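ATP phosphoribosyltransferase (Methanobacterium thermoautotrophicum, PDB 2VD3) probably catalyses the magnesium-dependent condensation of ATP with 5-phosphoribose 1-diphosphate, the first and rate-controlling step of histidine biosynthesis, and is held here in its histidine-inhibited form. Local coordinates at residues Glu24-Gly29 against Thr205-Val210; Leu86-Tyr91 against Glu181-Leu186; Leu221-Lys226 against Val274-Ile279; Ala233-Met238 against Val253-Val258. All blocks are in the same frame, centred on the assembly; numbering follows the deposited sequence.

Interaction 1: residues Glu24-Gly29 against Thr205-Val210. With MG (magnesium ion), chain L.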
loop_
_atom_site.group_PDB
_atom_site.type_symbol
_atom_site.label_atom_id
_atom_site.label_comp_id
_atom_site.label_asym_id
_atom_site.label_seq_id
_atom_site.Cartn_x
_atom_site.Cartn_y
_atom_site.Cartn_z
ATOM N N GLU A 24 -14.150 11.017 20.200
ATOM C CA GLU A 24 -13.609 10.258 21.314
ATOM C C GLU A 24 -13.530 11.118 22.582
ATOM O O GLU A 24 -14.062 10.737 23.628
ATOM C CB GLU A 24 -12.231 9.706 20.935
ATOM C CG GLU A 24 -11.392 9.158 22.090
ATOM C CD GLU A 24 -11.826 7.785 22.545
ATOM O OE1 GLU A 24 -12.896 7.311 22.101
ATOM O OE2 GLU A 24 -11.092 7.173 23.362
ATOM N N ASN A 25 -12.898 12.284 22.477
ATOM C CA ASN A 25 -12.770 13.180 23.624
ATOM C C ASN A 25 -14.096 13.777 24.117
ATOM O O ASN A 25 -14.208 14.190 25.281
ATOM C CB ASN A 25 -11.731 14.278 23.342
ATOM C CG ASN A 25 -10.302 13.734 23.276
ATOM O OD1 ASN A 25 -10.085 12.536 23.123
ATOM N ND2 ASN A 25 -9.330 14.617 23.388
ATOM N N ALA A 26 -15.089 13.808 23.227
ATOM C CA ALA A 26 -16.419 14.350 23.517
ATOM C C ALA A 26 -17.339 13.316 24.182
ATOM O O ALA A 26 -18.495 13.612 24.488
ATOM C CB ALA A 26 -17.062 14.880 22.232
ATOM N N GLY A 27 -16.816 12.111 24.389
ATOM C CA GLY A 27 -17.586 10.999 24.949
ATOM C C GLY A 27 -18.345 10.181 23.915
ATOM O O GLY A 27 -19.180 9.344 24.267
ATOM N N VAL A 28 -18.040 10.425 22.638
ATOM C CA VAL A 28 -18.750 9.807 21.522
ATOM C C VAL A 28 -17.764 9.084 20.606
ATOM O O VAL A 28 -17.841 9.183 19.384
ATOM C CB VAL A 28 -19.609 10.870 20.734
ATOM C CG1 VAL A 28 -20.340 10.239 19.564
ATOM C CG2 VAL A 28 -20.621 11.533 21.662
ATOM N N GLY A 29 -16.835 8.347 21.208
ATOM C CA GLY A 29 -15.868 7.567 20.442
ATOM C C GLY A 29 -16.532 6.447 19.660
ATOM O O GLY A 29 -17.610 5.977 20.027
ATOM N N THR A 205 -22.544 20.209 22.840
ATOM C CA THR A 205 -21.922 20.556 24.121
ATOM C C THR A 205 -20.641 19.744 24.339
ATOM O O THR A 205 -19.632 20.286 24.777
ATOM C CB THR A 205 -22.889 20.365 25.322
ATOM O OG1 THR A 205 -24.155 20.971 25.029
ATOM C CG2 THR A 205 -22.322 21.001 26.590
ATOM N N GLY A 206 -20.686 18.451 24.010
ATOM C CA GLY A 206 -19.542 17.550 24.190
ATOM C C GLY A 206 -18.358 18.005 23.368
ATOM O O GLY A 206 -17.253 18.183 23.891
ATOM N N ILE A 207 -18.605 18.204 22.076
ATOM C CA ILE A 207 -17.621 18.728 21.127
ATOM C C ILE A 207 -17.157 20.151 21.484
ATOM O O ILE A 207 -15.946 20.426 21.521
ATOM C CB ILE A 207 -18.168 18.658 19.673
ATOM C CG1 ILE A 207 -17.962 17.249 19.103
ATOM C CG2 ILE A 207 -17.527 19.724 18.780
ATOM C CD1 ILE A 207 -18.724 16.956 17.830
ATOM N N ARG A 208 -18.106 21.045 21.760
ATOM C CA ARG A 208 -17.763 22.430 22.108
ATOM C C ARG A 208 -16.843 22.444 23.323
ATOM O O ARG A 208 -15.859 23.180 23.342
ATOM C CB ARG A 208 -19.018 23.289 22.321
ATOM C CG ARG A 208 -18.796 24.817 22.376
ATOM C CD ARG A 208 -17.650 25.280 21.454
ATOM N NE ARG A 208 -17.621 26.729 21.229
ATOM C CZ ARG A 208 -16.507 27.446 21.060
ATOM N NH1 ARG A 208 -16.582 28.750 20.853
ATOM N NH2 ARG A 208 -15.316 26.865 21.109
ATOM N N GLY A 209 -17.149 21.591 24.301
ATOM C CA GLY A 209 -16.301 21.361 25.472
ATOM C C GLY A 209 -14.859 20.946 25.196
ATOM O O GLY A 209 -13.945 21.402 25.879
ATOM N N VAL A 210 -14.648 20.085 24.205
ATOM C CA VAL A 210 -13.297 19.652 23.817
ATOM C C VAL A 210 -12.513 20.793 23.168
ATOM O O VAL A 210 -11.297 20.896 23.347
ATOM C CB VAL A 210 -13.338 18.415 22.879
ATOM C CG1 VAL A 210 -11.976 18.119 22.260
ATOM C CG2 VAL A 210 -13.838 17.202 23.643
HETATM MG MG MG L . -14.217 5.260 22.622
#
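Val210 and Ala26 bring the helix 197-212 against the end of helix 16-25. From its CB the Val210 side chain forks into two methyls that both meet Asn25 CB. CG1, anti to the backbone N (chi1 169°), lies 4.0 Å from Asn25 CB and so rests beside the root of that side chain. This torsion puts CG2 on the N side of the residue, where it comes nearer to Asn25 CB, at 3.6 Å. CG2 alone also presses on the backbone itself: it is 3.4 Å from Asn25 O and close to the peptide that leads into Ala26, with Ala26 N at 3.6 Å from CG2. Both methyls end on this surface.

Ala26 returns the contact. Its CB sits 3.6 Å from Gly206 C, over the helix backbone, and 4.0 Å from Ile207 CG1. The absence of a side chain at Gly206 makes this approach possible, because a CB there would collide with Ala26 O. Just beyond, Gly27 ends helix 16-25 in a Schellman motif, its phi of 87° turning the chain away from helix 197-212. Glu24 points away from the contact, and its OE1 binds the magnesium ion at 2.5 Å. Ile207 also packs on Leu22 and Leu23, and Val210 touches Leu22 and Arg286.

The chemistry between the two segments is therefore apolar: methyl groups lie on helix backbone, and the fit depends on small residues and shape. The metal ligand and the packing surface share one helix end but face different ways.

Interaction 2: residues Leu86-Tyr91 against Glu181-Leu186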
loop_
_atom_site.group_PDB
_atom_site.type_symbol
_atom_site.label_atom_id
_atom_site.label_comp_id
_atom_site.label_asym_id
_atom_site.label_seq_id
_atom_site.Cartn_x
_atom_site.Cartn_y
_atom_site.Cartn_z
ATOM N N LEU A 86 -22.635 24.760 12.792
ATOM C CA LEU A 86 -22.833 24.747 14.247
ATOM C C LEU A 86 -21.639 25.240 15.067
ATOM O O LEU A 86 -21.820 25.993 16.027
ATOM C CB LEU A 86 -23.246 23.348 14.724
ATOM C CG LEU A 86 -24.635 22.837 14.284
ATOM C CD1 LEU A 86 -24.976 21.552 15.018
ATOM C CD2 LEU A 86 -25.729 23.903 14.499
ATOM N N GLU A 87 -20.434 24.803 14.698
ATOM C CA GLU A 87 -19.207 25.127 15.431
ATOM C C GLU A 87 -18.021 25.150 14.498
ATOM O O GLU A 87 -17.963 24.376 13.541
ATOM C CB GLU A 87 -18.898 24.073 16.506
ATOM C CG GLU A 87 -19.936 23.884 17.592
ATOM C CD GLU A 87 -20.143 25.124 18.434
ATOM O OE1 GLU A 87 -21.285 25.350 18.860
ATOM O OE2 GLU A 87 -19.173 25.867 18.678
ATOM N N ASP A 88 -17.067 26.027 14.778
ATOM C CA ASP A 88 -15.760 25.904 14.162
ATOM C C ASP A 88 -14.956 24.954 15.035
ATOM O O ASP A 88 -14.995 25.054 16.262
ATOM C CB ASP A 88 -15.067 27.253 14.030
ATOM C CG ASP A 88 -13.671 27.124 13.454
ATOM O OD1 ASP A 88 -12.774 26.676 14.193
ATOM O OD2 ASP A 88 -13.466 27.457 12.267
ATOM N N LEU A 89 -14.233 24.029 14.404
ATOM C CA LEU A 89 -13.553 22.959 15.144
ATOM C C LEU A 89 -12.062 23.178 15.400
ATOM O O LEU A 89 -11.402 22.333 16.008
ATOM C CB LEU A 89 -13.822 21.601 14.492
ATOM C CG LEU A 89 -15.307 21.243 14.435
ATOM C CD1 LEU A 89 -15.536 19.981 13.626
ATOM C CD2 LEU A 89 -15.911 21.128 15.830
ATOM N N LYS A 90 -11.549 24.316 14.933
ATOM C CA LYS A 90 -10.218 24.822 15.277
ATOM C C LYS A 90 -9.042 23.965 14.828
ATOM O O LYS A 90 -7.940 24.098 15.347
ATOM C CB LYS A 90 -10.118 25.158 16.775
ATOM C CG LYS A 90 -10.635 26.552 17.107
ATOM C CD LYS A 90 -10.920 26.736 18.593
ATOM C CE LYS A 90 -9.652 26.946 19.410
ATOM N NZ LYS A 90 -9.873 26.624 20.858
ATOM N N TYR A 91 -9.274 23.104 13.848
ATOM C CA TYR A 91 -8.192 22.343 13.232
ATOM C C TYR A 91 -8.368 22.342 11.716
ATOM O O TYR A 91 -9.401 22.786 11.197
ATOM C CB TYR A 91 -8.129 20.915 13.807
ATOM C CG TYR A 91 -9.163 19.939 13.264
ATOM C CD1 TYR A 91 -10.465 19.905 13.769
ATOM C CD2 TYR A 91 -8.831 19.048 12.242
ATOM C CE1 TYR A 91 -11.411 18.997 13.273
ATOM C CE2 TYR A 91 -9.759 18.148 11.735
ATOM C CZ TYR A 91 -11.046 18.120 12.251
ATOM O OH TYR A 91 -11.946 17.216 11.737
ATOM N N GLU A 181 -10.321 31.787 3.665
ATOM C CA GLU A 181 -9.782 31.146 4.853
ATOM C C GLU A 181 -10.668 29.956 5.176
ATOM O O GLU A 181 -11.898 30.074 5.250
ATOM C CB GLU A 181 -9.732 32.111 6.039
ATOM C CG GLU A 181 -9.029 33.434 5.770
ATOM C CD GLU A 181 -7.544 33.288 5.488
ATOM O OE1 GLU A 181 -7.006 32.162 5.594
ATOM O OE2 GLU A 181 -6.912 34.317 5.166
ATOM N N SER A 182 -10.044 28.803 5.342
ATOM C CA SER A 182 -10.790 27.590 5.598
ATOM C C SER A 182 -10.436 26.975 6.941
ATOM O O SER A 182 -9.289 27.040 7.414
ATOM C CB SER A 182 -10.561 26.573 4.490
ATOM O OG SER A 182 -11.369 25.446 4.704
ATOM N N SER A 183 -11.445 26.367 7.543
ATOM C CA SER A 183 -11.280 25.680 8.790
ATOM C C SER A 183 -12.317 24.575 8.797
ATOM O O SER A 183 -13.283 24.623 8.020
ATOM C CB SER A 183 -11.490 26.654 9.943
ATOM O OG SER A 183 -11.418 25.998 11.191
ATOM N N VAL A 184 -12.107 23.575 9.649
ATOM C CA VAL A 184 -13.048 22.471 9.778
ATOM C C VAL A 184 -14.269 22.869 10.615
ATOM O O VAL A 184 -14.154 23.486 11.680
ATOM C CB VAL A 184 -12.373 21.193 10.347
ATOM C CG1 VAL A 184 -13.409 20.109 10.558
ATOM C CG2 VAL A 184 -11.301 20.698 9.396
ATOM N N LYS A 185 -15.444 22.497 10.131
ATOM C CA LYS A 185 -16.683 22.910 10.765
ATOM C C LYS A 185 -17.506 21.706 11.166
ATOM O O LYS A 185 -17.372 20.649 10.570
ATOM C CB LYS A 185 -17.480 23.791 9.804
ATOM C CG LYS A 185 -16.699 24.952 9.244
ATOM C CD LYS A 185 -16.494 26.035 10.288
ATOM C CE LYS A 185 -15.726 27.220 9.715
ATOM N NZ LYS A 185 -15.693 28.374 10.664
ATOM N N LEU A 186 -18.330 21.867 12.200
ATOM C CA LEU A 186 -19.430 20.938 12.476
ATOM C C LEU A 186 -20.677 21.541 11.857
ATOM O O LEU A 186 -21.025 22.695 12.144
ATOM C CB LEU A 186 -19.644 20.743 13.983
ATOM C CG LEU A 186 -20.864 19.891 14.391
ATOM C CD1 LEU A 186 -20.624 18.404 14.154
ATOM C CD2 LEU A 186 -21.291 20.141 15.843
#
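Asp88 OD2 is gripped from two directions by the 181-186 segment. Lys185 NZ reaches its anti lone pair at 2.9 Å in a salt bridge, while Ser183 OG donates to the same OD2 at 2.7 Å from the syn side, tilted 27° out of the carboxylate plane. The carboxylate gets there because CG is anti to the backbone N (chi1 177°). Its other oxygen closes an Asx turn, with Lys90 N donating to Asp88 OD1 at 2.8 Å, and also pairs with Arg93. With an alanine at Asp88, the Lys185 ammonium would probably be left without its counter-charge here, and the turn would lose its closing bond.

Backbone bonds hold strands 84-88 and 173-188 antiparallel. A classic beta bulge places Leu86 and Glu87 together opposite Leu186: Leu86 N donates to Leu186 O at 2.7 Å, and Glu87 N makes a weak bond to the same oxygen. Leu186 N returns one to Glu87 O at 2.9 Å. Past the strand end, Leu89 N bonds Val184 O at 2.8 Å and Val184 N bonds Tyr91 O.

Further out, Val184 lies over a face of the Tyr91 ring, CG2 standing 3.9 Å from the ring centroid and 17° off its normal, a CH-pi contact. Leu89 CD1 packs on Val184 CG1 at 3.7 Å, on the flank where Ile70, Leu22 and Ile207 also meet Leu89. The polar end of Tyr91 bonds Ile15 O.

Charge on the Asp88 and Lys185 face and hydrocarbon around Leu89 thus fix the end of this strand pair, and four donors on one carboxylate, two of them cationic, are likely to favour its ionised state.

Interaction 3: residues Leu221-Lys226 against Val274-Ile279. With HIS (histidine), chain C.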
loop_
_atom_site.group_PDB
_atom_site.type_symbol
_atom_site.label_atom_id
_atom_site.label_comp_id
_atom_site.label_asym_id
_atom_site.label_seq_id
_atom_site.Cartn_x
_atom_site.Cartn_y
_atom_site.Cartn_z
ATOM N N LEU A 221 1.077 22.047 41.923
ATOM C CA LEU A 221 2.385 22.254 42.556
ATOM C C LEU A 221 2.318 22.171 44.077
ATOM O O LEU A 221 1.273 22.427 44.678
ATOM C CB LEU A 221 2.995 23.600 42.135
ATOM C CG LEU A 221 2.234 24.911 42.381
ATOM C CD1 LEU A 221 2.280 25.380 43.842
ATOM C CD2 LEU A 221 2.812 25.983 41.493
ATOM N N ASN A 222 3.447 21.813 44.681
ATOM C CA ASN A 222 3.615 21.871 46.124
ATOM C C ASN A 222 4.372 23.143 46.511
ATOM O O ASN A 222 5.457 23.408 45.991
ATOM C CB ASN A 222 4.357 20.631 46.625
ATOM C CG ASN A 222 3.541 19.359 46.481
ATOM O OD1 ASN A 222 2.319 19.362 46.645
ATOM N ND2 ASN A 222 4.223 18.254 46.190
ATOM N N ILE A 223 3.788 23.931 47.411
ATOM C CA ILE A 223 4.419 25.163 47.881
ATOM C C ILE A 223 4.415 25.236 49.401
ATOM O O ILE A 223 3.452 24.820 50.048
ATOM C CB ILE A 223 3.762 26.440 47.255
ATOM C CG1 ILE A 223 4.591 27.695 47.533
ATOM C CG2 ILE A 223 2.351 26.651 47.756
ATOM C CD1 ILE A 223 5.872 27.789 46.753
ATOM N N ASP A 224 5.505 25.749 49.966
ATOM C CA ASP A 224 5.549 26.066 51.386
ATOM C C ASP A 224 4.645 27.274 51.620
ATOM O O ASP A 224 4.668 28.238 50.842
ATOM C CB ASP A 224 6.988 26.328 51.849
ATOM C CG ASP A 224 7.906 25.130 51.616
ATOM O OD1 ASP A 224 8.173 24.384 52.585
ATOM O OD2 ASP A 224 8.345 24.920 50.461
ATOM N N ARG A 225 3.845 27.199 52.683
ATOM C CA ARG A 225 2.811 28.193 53.003
ATOM C C ARG A 225 3.299 29.648 53.048
ATOM O O ARG A 225 2.539 30.567 52.728
ATOM C CB ARG A 225 2.150 27.834 54.334
ATOM C CG ARG A 225 0.753 28.369 54.507
ATOM C CD ARG A 225 -0.035 27.457 55.412
ATOM N NE ARG A 225 -1.469 27.695 55.286
ATOM C CZ ARG A 225 -2.406 26.805 55.599
ATOM N NH1 ARG A 225 -3.688 27.116 55.447
ATOM N NH2 ARG A 225 -2.065 25.607 56.058
ATOM N N LYS A 226 4.555 29.847 53.450
ATOM C CA LYS A 226 5.162 31.183 53.510
ATOM C C LYS A 226 5.182 31.883 52.145
ATOM O O LYS A 226 5.235 33.114 52.068
ATOM C CB LYS A 226 6.576 31.113 54.107
ATOM C CG LYS A 226 7.510 30.136 53.397
ATOM C CD LYS A 226 8.799 29.922 54.174
ATOM C CE LYS A 226 9.629 28.810 53.545
ATOM N NZ LYS A 226 10.795 28.445 54.396
ATOM N N VAL A 274 9.892 31.171 43.168
ATOM C CA VAL A 274 9.120 31.483 44.375
ATOM C C VAL A 274 9.112 30.323 45.391
ATOM O O VAL A 274 8.675 30.483 46.534
ATOM C CB VAL A 274 7.692 32.007 44.008
ATOM C CG1 VAL A 274 6.614 31.559 45.005
ATOM C CG2 VAL A 274 7.715 33.525 43.873
ATOM N N GLY A 275 9.633 29.171 44.980
ATOM C CA GLY A 275 9.745 28.020 45.875
ATOM C C GLY A 275 8.793 26.886 45.541
ATOM O O GLY A 275 8.655 25.934 46.311
ATOM N N ALA A 276 8.132 26.987 44.393
ATOM C CA ALA A 276 7.275 25.913 43.915
ATOM C C ALA A 276 8.114 24.713 43.513
ATOM O O ALA A 276 9.158 24.857 42.872
ATOM C CB ALA A 276 6.435 26.380 42.755
ATOM N N ARG A 277 7.672 23.532 43.928
ATOM C CA ARG A 277 8.275 22.284 43.464
ATOM C C ARG A 277 7.210 21.296 42.994
ATOM O O ARG A 277 6.011 21.521 43.201
ATOM C CB ARG A 277 9.216 21.675 44.521
ATOM C CG ARG A 277 8.678 21.587 45.944
ATOM C CD ARG A 277 9.840 21.513 46.933
ATOM N NE ARG A 277 9.436 21.748 48.323
ATOM C CZ ARG A 277 9.402 20.811 49.272
ATOM N NH1 ARG A 277 9.023 21.129 50.509
ATOM N NH2 ARG A 277 9.750 19.557 48.991
ATOM N N ASP A 278 7.665 20.222 42.345
ATOM C CA ASP A 278 6.815 19.112 41.886
ATOM C C ASP A 278 5.683 19.582 40.980
ATOM O O ASP A 278 4.516 19.220 41.169
ATOM C CB ASP A 278 6.260 18.331 43.084
ATOM C CG ASP A 278 7.281 18.160 44.188
ATOM O OD1 ASP A 278 8.417 17.751 43.883
ATOM O OD2 ASP A 278 6.946 18.442 45.357
ATOM N N ILE A 279 6.041 20.394 39.993
ATOM C CA ILE A 279 5.052 20.974 39.099
ATOM C C ILE A 279 4.528 19.938 38.106
ATOM O O ILE A 279 5.288 19.357 37.327
ATOM C CB ILE A 279 5.583 22.219 38.365
ATOM C CG1 ILE A 279 6.195 23.206 39.369
ATOM C CG2 ILE A 279 4.453 22.879 37.575
ATOM C CD1 ILE A 279 7.043 24.293 38.724
HETATM N N HIS C . 1.186 16.465 46.991
HETATM C CA HIS C . 1.309 15.299 46.054
HETATM C C HIS C . 2.765 14.893 45.862
HETATM O O HIS C . 3.051 13.832 45.311
HETATM C CB HIS C . 0.679 15.623 44.696
HETATM C CG HIS C . 1.216 16.868 44.059
HETATM N ND1 HIS C . 0.445 17.994 43.859
HETATM C CD2 HIS C . 2.447 17.164 43.580
HETATM C CE1 HIS C . 1.180 18.931 43.284
HETATM N NE2 HIS C . 2.400 18.453 43.108
HETATM O OXT HIS C . 3.691 15.619 46.246
#
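Asn222 ND2 donates twice, to Asp278 OD2 at 2.9 Å and to the carboxylate OXT of a bound histidine at 2.7 Å. This amide sits on the antiparallel sheet of the GlnB-like C-terminal domain, where histidine is held in the inhibited enzyme. Its OD1 accepts from the ligand amino N at 3.1 Å, so both ends of the carboxamide are used and its flip is fixed. The Asp278 carboxylate is turned 74° from the amide plane, and OD2 also accepts from Thr239 OG1 of a neighbouring subunit, which supplies most of the remaining ligand bonds. A leucine in place of Asn222 would probably leave the amino and carboxylate groups of the histidine without these partners and Asp278 OD2 with one partner fewer.

Strand 216-224 is joined to the incoming chain through a hydrogen-bonded pair, Asn222 with Arg277, each N reaching the other's O at 3.0 Å. At Asp278 the chain turns a corner. Beside the pair, Arg277 makes a long salt bridge to Asp224, whose carboxylate lies at the guanidinium edge. Leu221 CD2 packs on Ala276 CB. At the corner, NE2 of the bound histidine donates to Asp278 O at 3.0 Å.

Interaction 4: residues Ala233-Met238 against Val253-Val258. With HIS (histidine), chain B.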
loop_
_atom_site.group_PDB
_atom_site.type_symbol
_atom_site.label_atom_id
_atom_site.label_comp_id
_atom_site.label_asym_id
_atom_site.label_seq_id
_atom_site.Cartn_x
_atom_site.Cartn_y
_atom_site.Cartn_z
ATOM N N ALA A 233 -0.971 35.294 42.862
ATOM C CA ALA A 233 -0.791 36.282 41.798
ATOM C C ALA A 233 -0.275 35.674 40.491
ATOM O O ALA A 233 -0.490 36.240 39.421
ATOM C CB ALA A 233 0.128 37.415 42.267
ATOM N N LEU A 234 0.400 34.528 40.580
ATOM C CA LEU A 234 0.957 33.865 39.398
ATOM C C LEU A 234 -0.043 32.922 38.726
ATOM O O LEU A 234 -0.016 32.738 37.505
ATOM C CB LEU A 234 2.240 33.103 39.752
ATOM C CG LEU A 234 3.484 33.871 40.210
ATOM C CD1 LEU A 234 4.553 32.890 40.654
ATOM C CD2 LEU A 234 4.030 34.815 39.137
ATOM N N MET A 235 -0.922 32.327 39.530
ATOM C CA MET A 235 -1.899 31.374 39.034
ATOM C C MET A 235 -3.324 31.824 39.347
ATOM O O MET A 235 -3.954 31.262 40.244
ATOM C CB MET A 235 -1.665 29.990 39.656
ATOM C CG MET A 235 -0.313 29.373 39.385
ATOM S SD MET A 235 -0.488 27.627 38.993
ATOM C CE MET A 235 -0.780 26.893 40.589
ATOM N N PRO A 236 -3.858 32.815 38.601
ATOM C CA PRO A 236 -5.231 33.218 38.922
ATOM C C PRO A 236 -6.237 32.106 38.598
ATOM O O PRO A 236 -7.244 31.966 39.285
ATOM C CB PRO A 236 -5.467 34.444 38.032
ATOM C CG PRO A 236 -4.119 34.830 37.499
ATOM C CD PRO A 236 -3.314 33.583 37.469
ATOM N N GLY A 237 -5.944 31.314 37.570
ATOM C CA GLY A 237 -6.828 30.239 37.147
ATOM C C GLY A 237 -8.162 30.779 36.675
ATOM O O GLY A 237 -8.252 31.918 36.199
ATOM N N MET A 238 -9.208 29.971 36.817
ATOM C CA MET A 238 -10.509 30.345 36.281
ATOM C C MET A 238 -11.309 31.254 37.212
ATOM O O MET A 238 -11.813 32.288 36.779
ATOM C CB MET A 238 -11.286 29.112 35.811
ATOM C CG MET A 238 -11.118 28.886 34.314
ATOM S SD MET A 238 -11.530 27.247 33.683
ATOM C CE MET A 238 -11.451 27.556 31.922
ATOM N N VAL A 253 1.368 23.461 51.248
ATOM C CA VAL A 253 0.085 23.291 50.571
ATOM C C VAL A 253 0.287 22.827 49.128
ATOM O O VAL A 253 1.399 22.892 48.595
ATOM C CB VAL A 253 -0.810 24.567 50.637
ATOM C CG1 VAL A 253 -1.143 24.923 52.086
ATOM C CG2 VAL A 253 -0.163 25.746 49.931
ATOM N N ALA A 254 -0.785 22.325 48.524
ATOM C CA ALA A 254 -0.808 21.975 47.109
ATOM C C ALA A 254 -1.742 22.947 46.408
ATOM O O ALA A 254 -2.842 23.217 46.894
ATOM C CB ALA A 254 -1.282 20.550 46.912
ATOM N N VAL A 255 -1.296 23.492 45.283
ATOM C CA VAL A 255 -2.068 24.504 44.578
ATOM C C VAL A 255 -2.338 24.041 43.155
ATOM O O VAL A 255 -1.403 23.663 42.438
ATOM C CB VAL A 255 -1.327 25.858 44.540
ATOM C CG1 VAL A 255 -2.178 26.918 43.860
ATOM C CG2 VAL A 255 -0.951 26.308 45.935
ATOM N N HIS A 256 -3.610 24.032 42.754
ATOM C CA HIS A 256 -4.000 23.670 41.387
ATOM C C HIS A 256 -4.742 24.819 40.684
ATOM O O HIS A 256 -5.591 25.465 41.297
ATOM C CB HIS A 256 -4.885 22.408 41.372
ATOM C CG HIS A 256 -4.530 21.381 42.412
ATOM N ND1 HIS A 256 -5.486 20.649 43.084
ATOM C CD2 HIS A 256 -3.333 20.962 42.893
ATOM C CE1 HIS A 256 -4.896 19.825 43.930
ATOM N NE2 HIS A 256 -3.590 19.997 43.836
ATOM N N ALA A 257 -4.437 25.037 39.406
ATOM C CA ALA A 257 -5.118 26.034 38.590
ATOM C C ALA A 257 -5.081 25.621 37.130
ATOM O O ALA A 257 -4.115 25.011 36.666
ATOM C CB ALA A 257 -4.482 27.397 38.770
ATOM N N VAL A 258 -6.156 25.940 36.417
ATOM C CA VAL A 258 -6.204 25.776 34.969
ATOM C C VAL A 258 -5.344 26.886 34.363
ATOM O O VAL A 258 -5.491 28.059 34.719
ATOM C CB VAL A 258 -7.653 25.874 34.439
ATOM C CG1 VAL A 258 -7.704 25.565 32.942
ATOM C CG2 VAL A 258 -8.583 24.947 35.216
HETATM N N HIS B . -9.896 26.400 41.058
HETATM C CA HIS B . -9.030 26.222 39.845
HETATM C C HIS B . -9.369 27.242 38.766
HETATM O O HIS B . -8.629 27.398 37.797
HETATM C CB HIS B . -9.171 24.805 39.279
HETATM C CG HIS B . -10.584 24.410 38.979
HETATM N ND1 HIS B . -11.239 23.408 39.665
HETATM C CD2 HIS B . -11.468 24.882 38.068
HETATM C CE1 HIS B . -12.466 23.281 39.190
HETATM N NE2 HIS B . -12.630 24.167 38.222
HETATM O OXT HIS B . -10.396 27.932 38.833
HETATM O O HOH W 1 -3.584 30.573 36.134
#
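Met235 and Met238 supply the apolar contacts to strand 252-260. Met235 CB lies 3.9 Å from Ala257 CB; from there CG is beside the backbone N (chi1 -60°), and the chain bends at chi2 and chi3 (-76°), which carries the methyl CE to 3.6 Å from Val255 CG1. Leu221 and Leu267 also touch Met235, placing its thioether between the sheet and helix 264-272. Farther along, Met238 is extended beyond CG and reaches its SD to 4.0 Å from Val258 CG2.

Backbone contacts are lighter. Gly237 CA points a hydrogen at Val258 O, 3.5 Å from CA to O and nearly straight at 165°, and one water bridges the loop and the strand, accepting from Gly237 N at 2.9 Å and donating weakly to Val258 O.

The third kind is ligand binding. The carboxylate O of the bound histidine accepts from Met238 N at 2.8 Å and from Val258 N at 3.2 Å, one donor from each segment; Met238 N also makes a weak bond to OXT. A side chain at Gly237 would run into the ligand O and press on Ala257 CB, and the positive phi there suits glycine as well. Thr239, Gly240 and Thr242 of this chain, and Asn222 and Asp278 of a neighbouring subunit, add further bonds.

Two backbone N-H groups converging on one carboxylate oxygen make the junction a recognition site for the alpha-carboxylate, and since those donors come from separate segments, the bound histidine bridges the loop 235-238 and the strand.

From the N terminus, interaction 1 opens at 24-29 and closes a long loop at 205-210, joining helix 16-25 to helix 197-212. Interaction 2 nests inside it, pairing strand 84-88 with strand 173-188 in the mixed sheet; the two touch where Arg208 meets Glu87 in a salt bridge and Ile207 packs on Leu89. Interaction 3 opens only after interaction 1 has closed, and ties strand 216-224 to the chain following helix 264-272. Interaction 4, nested within it, ties the loop after helix 228-234 to strand 252-260, to which strand 216-224 is probably hydrogen-bonded. No pair crosses: two nests follow in series, one in the part built round the mixed sheet, one in the histidine-binding C-terminal domain.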